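Local coordinates for phosphatidylinositol-specific phospholipase C1 (Streptomyces antibioticus, PDB 3H4X), which belongs to the phosphatidylinositol-specific phospholipase C family and folds as a barrel of mainly parallel strands surrounded by helices, at residues Ala105-Leu108 with Ser109-Ala113. Numbering follows the deposited sequence.
Sequences AGCL and SDMRA. With EOH (ethanol), chain F.
Met111 and Cys107, one helical turn apart, bring their sulfurs to 4.2 Å (SD to SG), while CD2 of Leu108 reaches the same Met111 SD from another side at 4.1 Å. The thioether is thus touched by both Cys107 and Leu108, four and three residues earlier, and the Leu108 and Met111 side chains pass each other at a slant. Met111 has CG beside its own backbone N (chi1 -70°) and a bend at chi3, which turns the methyl end away from residues 105-108. Leu108 and Met111 face Phe191 of strand 189-195 from helix 104-117, one of the helices wrapped around the strands of the TIM-type barrel, while Cys107 and Met111 pack against Phe48; Leu108 also abuts helix 142-153.

The backbone is joined by i to i+4 alpha-helical hydrogen bonds, such as Met111 N to Cys107 O at 2.9 Å and Asp110 N to Gly106 O at 3.0 Å. The buried Asp110 carboxylate lies near the Gly106 carbonyl and takes its hydrogen bonds elsewhere, OD1 from Ala89 N and OD2 from Glu87 N.

The Arg112 side chain extends away from residues 105-108, its CG trans to the main-chain N (chi1 177°) and the chain bent at chi2. Its NE forms a salt bridge with Asp116 OD2, whereas NH1 donates both to Lys152 O and, at 2.9 Å with an N-H...O angle of 153°, to the ethanol O.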
ATOM      1  N   ALA A 105     -13.939  -5.005   5.899  1.00  8.60           N
ATOM      2  CA  ALA A 105     -15.137  -4.448   5.284  1.00  8.82           C
ATOM      3  C   ALA A 105     -15.533  -3.128   5.949  1.00  8.90           C
ATOM      4  O   ALA A 105     -15.981  -2.198   5.276  1.00  9.21           O
ATOM      5  CB  ALA A 105     -16.286  -5.448   5.328  1.00  9.45           C
ATOM      6  N   GLY A 106     -15.369  -3.049   7.267  1.00  9.07           N
ATOM      7  CA  GLY A 106     -15.658  -1.818   7.996  1.00  9.31           C
ATOM      8  C   GLY A 106     -14.712  -0.691   7.621  1.00  9.12           C
ATOM      9  O   GLY A 106     -15.126   0.460   7.467  1.00  9.38           O
ATOM     10  N   CYS A 107     -13.434  -1.020   7.478  1.00  8.82           N
ATOM     11  CA  CYS A 107     -12.450  -0.049   7.028  1.00  9.12           C
ATOM     12  C   CYS A 107     -12.819   0.500   5.651  1.00  8.59           C
ATOM     13  O   CYS A 107     -12.797   1.710   5.417  1.00  8.39           O
ATOM     14  CB  CYS A 107     -11.070  -0.699   6.978  1.00  9.41           C
ATOM     15  SG  CYS A 107      -9.771   0.392   6.404  1.00 13.33           S
ATOM     16  N   LEU A 108     -13.148  -0.401   4.734  1.00  8.02           N
ATOM     17  CA  LEU A 108     -13.528  -0.015   3.385  1.00  7.89           C
ATOM     18  C   LEU A 108     -14.774   0.864   3.385  1.00  7.98           C
ATOM     19  O   LEU A 108     -14.884   1.796   2.587  1.00  8.07           O
ATOM     20  CB  LEU A 108     -13.737  -1.257   2.518  1.00  7.95           C
ATOM     21  CG  LEU A 108     -12.478  -2.069   2.210  1.00  7.80           C
ATOM     22  CD1 LEU A 108     -12.871  -3.420   1.632  1.00  8.52           C
ATOM     23  CD2 LEU A 108     -11.549  -1.312   1.267  1.00  8.94           C
ATOM     24  N   SER A 109     -15.713   0.571   4.278  1.00  8.61           N
ATOM     25  CA  SER A 109     -16.889   1.419   4.423  1.00  9.37           C
ATOM     26  C   SER A 109     -16.496   2.828   4.866  1.00  9.22           C
ATOM     27  O   SER A 109     -17.012   3.815   4.339  1.00  9.14           O
ATOM     28  CB  SER A 109     -17.885   0.807   5.409  1.00  9.92           C
ATOM     29  OG  SER A 109     -18.447  -0.384   4.892  1.00 12.38           O
ATOM     30  N   ASP A 110     -15.586   2.931   5.832  1.00  9.27           N
ATOM     31  CA  ASP A 110     -15.114   4.242   6.271  1.00  9.23           C
ATOM     32  C   ASP A 110     -14.489   4.989   5.098  1.00  8.80           C
ATOM     33  O   ASP A 110     -14.723   6.188   4.909  1.00  9.01           O
ATOM     34  CB  ASP A 110     -14.075   4.120   7.391  1.00  9.56           C
ATOM     35  CG  ASP A 110     -14.678   3.713   8.723  1.00 10.15           C
ATOM     36  OD1 ASP A 110     -15.895   3.445   8.783  1.00 11.57           O
ATOM     37  OD2 ASP A 110     -13.916   3.661   9.715  1.00 10.71           O
ATOM     38  N   MET A 111     -13.681   4.274   4.319  1.00  8.47           N
ATOM     39  CA  MET A 111     -13.028   4.865   3.154  1.00  8.19           C
ATOM     40  C   MET A 111     -14.040   5.394   2.142  1.00  8.09           C
ATOM     41  O   MET A 111     -13.884   6.488   1.610  1.00  8.05           O
ATOM     42  CB  MET A 111     -12.105   3.846   2.481  1.00  8.28           C
ATOM     43  CG  MET A 111     -10.873   3.502   3.293  1.00  8.66           C
ATOM     44  SD  MET A 111      -9.892   2.182   2.566  1.00  9.98           S
ATOM     45  CE  MET A 111      -9.391   2.913   1.014  1.00 11.83           C
ATOM     46  N   ARG A 112     -15.065   4.600   1.862  1.00  8.21           N
ATOM     47  CA  ARG A 112     -16.102   5.012   0.920  1.00  8.74           C
ATOM     48  C   ARG A 112     -16.853   6.243   1.424  1.00  8.84           C
ATOM     49  O   ARG A 112     -17.087   7.192   0.672  1.00  9.09           O
ATOM     50  CB  ARG A 112     -17.079   3.862   0.663  1.00  8.84           C
ATOM     51  CG  ARG A 112     -18.250   4.216  -0.245  1.00 10.64           C
ATOM     52  CD  ARG A 112     -17.772   4.726  -1.590  1.00 12.21           C
ATOM     53  NE  ARG A 112     -18.878   5.035  -2.496  1.00 13.50           N
ATOM     54  CZ  ARG A 112     -19.443   4.159  -3.320  1.00 14.18           C
ATOM     55  NH1 ARG A 112     -19.016   2.904  -3.354  1.00 14.80           N
ATOM     56  NH2 ARG A 112     -20.442   4.535  -4.112  1.00 15.28           N
ATOM     57  N   ALA A 113     -17.221   6.226   2.703  1.00  8.95           N
ATOM     58  CA  ALA A 113     -17.940   7.344   3.303  1.00  9.22           C
ATOM     59  C   ALA A 113     -17.109   8.619   3.216  1.00  9.32           C
ATOM     60  O   ALA A 113     -17.599   9.680   2.823  1.00  9.71           O
ATOM     61  CB  ALA A 113     -18.278   7.027   4.747  1.00  9.56           C
TER
HETATM   62  C1  EOH F 344     -19.726   0.363  -5.018  1.00 28.18           C
HETATM   63  C2  EOH F 344     -19.665  -0.884  -5.894  1.00 28.00           C
HETATM   64  O   EOH F 344     -19.854   1.543  -5.781  1.00 28.25           O